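Zinc uptake regulation protein (Escherichia coli, PDB 4MTE) represses zinc-uptake genes such as znuACB by binding their operator DNA with zinc ion as cofactor. Local coordinates at residues Val86-Ala99 against Ala108-Ile120. Residues are numbered along the deposited sequence; the frame is centred on the assembly and turned at random.
Sequences VLCHLFDQPTHTSA and AVKEECAEGVEDI. With ZN (zinc ion), chain N.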
# COMPACT_ATOMS: atom_id res chain seq x y z
N VAL D 86 14.32 13.29 15.92
CA VAL D 86 15.70 13.72 16.07
C VAL D 86 16.00 14.23 17.47
O VAL D 86 15.15 14.84 18.12
CB VAL D 86 16.07 14.80 15.03
CG1 VAL D 86 15.32 16.11 15.32
CG2 VAL D 86 17.58 15.02 15.00
N LEU D 87 17.22 13.97 17.93
CA LEU D 87 17.68 14.47 19.21
C LEU D 87 17.72 15.99 19.17
O LEU D 87 18.07 16.59 18.15
CB LEU D 87 19.07 13.92 19.52
CG LEU D 87 19.67 14.27 20.88
CD1 LEU D 87 18.88 13.62 22.01
CD2 LEU D 87 21.13 13.85 20.93
N CYS D 88 17.34 16.62 20.28
CA CYS D 88 17.48 18.06 20.44
C CYS D 88 18.87 18.37 20.97
O CYS D 88 19.29 17.82 21.99
CB CYS D 88 16.43 18.60 21.40
SG CYS D 88 16.67 20.32 21.84
N HIS D 89 19.60 19.24 20.27
CA HIS D 89 20.94 19.63 20.68
C HIS D 89 20.91 20.99 21.38
O HIS D 89 21.90 21.71 21.38
CB HIS D 89 21.87 19.69 19.46
CG HIS D 89 21.99 18.39 18.74
ND1 HIS D 89 22.94 17.44 19.06
CD2 HIS D 89 21.28 17.88 17.70
CE1 HIS D 89 22.81 16.39 18.26
NE2 HIS D 89 21.81 16.64 17.42
N LEU D 90 19.77 21.31 21.97
CA LEU D 90 19.54 22.63 22.57
C LEU D 90 18.67 22.58 23.82
O LEU D 90 18.04 23.58 24.16
CB LEU D 90 18.87 23.55 21.55
CG LEU D 90 19.58 23.82 20.22
CD1 LEU D 90 18.64 24.59 19.30
CD2 LEU D 90 20.87 24.59 20.43
N PHE D 91 18.61 21.44 24.50
CA PHE D 91 17.76 21.32 25.68
C PHE D 91 18.52 21.62 26.97
O PHE D 91 17.94 21.56 28.06
CB PHE D 91 17.07 19.95 25.74
CG PHE D 91 18.00 18.78 25.94
CD1 PHE D 91 18.62 18.56 27.16
CD2 PHE D 91 18.23 17.88 24.91
CE1 PHE D 91 19.48 17.49 27.34
CE2 PHE D 91 19.08 16.80 25.09
CZ PHE D 91 19.70 16.61 26.30
N ASP D 92 19.80 21.93 26.85
CA ASP D 92 20.61 22.33 28.01
C ASP D 92 20.22 23.74 28.48
O ASP D 92 20.45 24.10 29.63
CB ASP D 92 22.11 22.26 27.69
CG ASP D 92 22.46 22.93 26.38
OD1 ASP D 92 21.56 23.06 25.51
OD2 ASP D 92 23.63 23.32 26.20
N GLN D 93 19.64 24.51 27.57
CA GLN D 93 19.09 25.83 27.88
C GLN D 93 17.61 25.67 28.21
O GLN D 93 17.04 24.59 28.03
CB GLN D 93 19.27 26.77 26.69
CG GLN D 93 18.64 26.27 25.40
CD GLN D 93 18.66 27.31 24.29
OE1 GLN D 93 17.67 27.50 23.59
NE2 GLN D 93 19.79 27.98 24.13
N PRO D 94 16.96 26.74 28.72
CA PRO D 94 15.50 26.67 28.87
C PRO D 94 14.82 26.38 27.54
O PRO D 94 15.39 26.67 26.49
CB PRO D 94 15.13 28.07 29.39
CG PRO D 94 16.35 28.92 29.18
CD PRO D 94 17.51 27.99 29.27
N THR D 95 13.61 25.81 27.59
CA THR D 95 12.89 25.39 26.39
C THR D 95 12.88 26.46 25.31
O THR D 95 12.91 27.66 25.60
CB THR D 95 11.45 24.97 26.72
OG1 THR D 95 10.79 26.02 27.42
CG2 THR D 95 11.45 23.71 27.58
N HIS D 96 12.81 26.02 24.05
CA HIS D 96 13.15 26.88 22.92
C HIS D 96 12.20 26.70 21.75
O HIS D 96 11.40 25.76 21.70
CB HIS D 96 14.56 26.53 22.45
CG HIS D 96 14.72 25.09 22.10
ND1 HIS D 96 14.81 24.09 23.05
CD2 HIS D 96 14.80 24.46 20.90
CE1 HIS D 96 14.94 22.92 22.46
NE2 HIS D 96 14.94 23.12 21.15
N THR D 97 12.29 27.63 20.80
CA THR D 97 11.72 27.47 19.48
C THR D 97 12.87 27.09 18.56
O THR D 97 14.01 27.46 18.82
CB THR D 97 11.05 28.76 18.96
OG1 THR D 97 10.47 28.52 17.68
CG2 THR D 97 12.07 29.90 18.85
N SER D 98 12.57 26.37 17.48
CA SER D 98 13.62 25.93 16.57
C SER D 98 13.12 25.73 15.15
O SER D 98 11.94 25.46 14.92
CB SER D 98 14.23 24.63 17.07
OG SER D 98 13.31 23.56 16.99
N ALA D 99 14.05 25.86 14.21
CA ALA D 99 13.79 25.56 12.81
C ALA D 99 14.71 24.43 12.39
O ALA D 99 15.93 24.50 12.59
CB ALA D 99 14.01 26.80 11.95
N ALA D 108 20.54 14.30 6.79
CA ALA D 108 21.00 14.97 8.00
C ALA D 108 20.11 16.17 8.29
O ALA D 108 19.46 16.70 7.39
CB ALA D 108 22.45 15.41 7.86
N VAL D 109 20.07 16.59 9.55
CA VAL D 109 19.26 17.74 9.93
C VAL D 109 19.96 18.62 10.97
O VAL D 109 20.67 18.12 11.84
CB VAL D 109 17.87 17.32 10.48
CG1 VAL D 109 17.11 16.51 9.44
CG2 VAL D 109 18.01 16.54 11.78
N LYS D 110 19.75 19.93 10.86
CA LYS D 110 20.28 20.87 11.83
C LYS D 110 19.16 21.62 12.55
O LYS D 110 18.31 22.24 11.90
CB LYS D 110 21.22 21.88 11.16
CG LYS D 110 22.71 21.54 11.31
CD LYS D 110 23.24 21.91 12.69
CE LYS D 110 23.39 23.42 12.85
NZ LYS D 110 24.12 23.79 14.10
N GLU D 111 19.16 21.54 13.88
CA GLU D 111 18.26 22.36 14.68
C GLU D 111 18.93 23.71 14.93
O GLU D 111 20.00 23.77 15.55
CB GLU D 111 17.90 21.71 16.02
CG GLU D 111 16.76 22.46 16.70
CD GLU D 111 16.38 22.00 18.10
OE1 GLU D 111 15.49 22.63 18.68
OE2 GLU D 111 16.93 21.03 18.65
N GLU D 112 18.31 24.77 14.45
CA GLU D 112 18.84 26.12 14.62
C GLU D 112 17.78 27.04 15.20
O GLU D 112 16.66 27.11 14.70
CB GLU D 112 19.35 26.67 13.28
CG GLU D 112 20.21 25.68 12.51
CD GLU D 112 21.23 26.35 11.61
OE1 GLU D 112 21.93 27.28 12.08
OE2 GLU D 112 21.34 25.96 10.43
N CYS D 113 18.15 27.74 16.27
CA CYS D 113 17.22 28.64 16.95
C CYS D 113 16.83 29.79 16.04
O CYS D 113 17.54 30.11 15.09
CB CYS D 113 17.85 29.17 18.24
SG CYS D 113 16.72 30.14 19.26
N ALA D 114 15.71 30.43 16.35
CA ALA D 114 15.21 31.53 15.54
C ALA D 114 14.08 32.26 16.27
O ALA D 114 12.91 31.93 16.10
CB ALA D 114 14.73 31.03 14.18
N GLU D 115 14.45 33.24 17.09
CA GLU D 115 13.47 34.06 17.79
C GLU D 115 12.75 34.96 16.80
O GLU D 115 11.56 35.26 16.95
CB GLU D 115 14.16 34.91 18.86
CG GLU D 115 15.04 34.12 19.82
CD GLU D 115 14.27 33.10 20.63
OE1 GLU D 115 13.11 33.38 20.99
OE2 GLU D 115 14.82 32.01 20.90
N GLY D 116 13.49 35.37 15.77
CA GLY D 116 12.97 36.24 14.74
C GLY D 116 11.78 35.63 14.02
O GLY D 116 10.97 36.34 13.43
N VAL D 117 11.68 34.30 14.06
CA VAL D 117 10.57 33.59 13.45
C VAL D 117 9.39 33.57 14.40
O VAL D 117 8.26 33.89 14.02
CB VAL D 117 10.97 32.14 13.09
CG1 VAL D 117 9.77 31.35 12.57
CG2 VAL D 117 12.10 32.15 12.07
N GLU D 118 9.66 33.16 15.64
CA GLU D 118 8.65 33.13 16.70
C GLU D 118 7.93 34.47 16.79
O GLU D 118 6.70 34.53 16.86
CB GLU D 118 9.33 32.81 18.03
CG GLU D 118 8.38 32.58 19.20
CD GLU D 118 7.90 31.14 19.31
OE1 GLU D 118 8.14 30.35 18.37
OE2 GLU D 118 7.29 30.80 20.34
N ASP D 119 8.72 35.55 16.77
CA ASP D 119 8.17 36.90 16.85
C ASP D 119 7.24 37.21 15.69
O ASP D 119 6.12 37.69 15.89
CB ASP D 119 9.31 37.92 16.89
CG ASP D 119 10.07 37.91 18.21
OD1 ASP D 119 9.99 36.89 18.93
OD2 ASP D 119 10.74 38.91 18.51
N ILE D 120 7.69 36.94 14.47
CA ILE D 120 6.89 37.20 13.27
C ILE D 120 5.62 36.37 13.30
O ILE D 120 4.54 36.85 12.94
CB ILE D 120 7.68 36.88 11.98
CG1 ILE D 120 8.86 37.83 11.83
CG2 ILE D 120 6.77 36.99 10.75
CD1 ILE D 120 9.87 37.39 10.78
ZN ZN N . 15.57 21.44 20.24
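The imidazole of His96 meets Glu111 edge-on: OE1 of the carboxylate lies in the ring plane beside NE2, and the two planes are turned 41° apart. One ring face carries Leu90, whose CB stands 4.0 Å above the plane, offset toward the rim. The close approach of ring and carboxylate is explained by a shared zinc ion, 2.0 Å from His96 NE2. Glu111 chelates it in bidentate fashion, with OE1 at 2.0 Å and OE2 at 2.1 Å from the metal; its extended chain, CG anti to the backbone N (chi1 -169°), carries both oxygens there. Cys88 SG and His77 complete the four-residue zinc site, consistent with the metal-sensing site of Fur-family repressors, while Leu90 CD1 packs against the carboxylate carbon Glu111 CD.

Beyond the site, Thr97 turns its hydroxyl away from its own backbone N and donates from OG1 to Glu118 OE1 at 3.0 Å, meeting the carboxylate from above its plane, 46° out of it. Thr97 CG2 meanwhile rests against Ala114 O. Replacing Thr97 with a valine would probably leave Glu118 OE1 without this donor and the carboxylate freer to turn.

Ala99 and Glu112 form an antiparallel hydrogen-bonded pair, Ala99 N to Glu112 O being 2.9 Å and Glu112 N to Ala99 O 3.0 Å. This pairing joins strands 99-103 and 109-112. Val86 CG2 and Val109 CG2 touch tip to tip where strand 84-87, in the wing of the winged-helix domain, meets strand 109-112, so the zinc site lies between DNA-binding and dimerization domains, as in other Fur-family proteins. Ala99 and Val117 also touch Ile137 of strand 131-140, and Val117 of helix 115-127 packs on Ile120 of the second subunit.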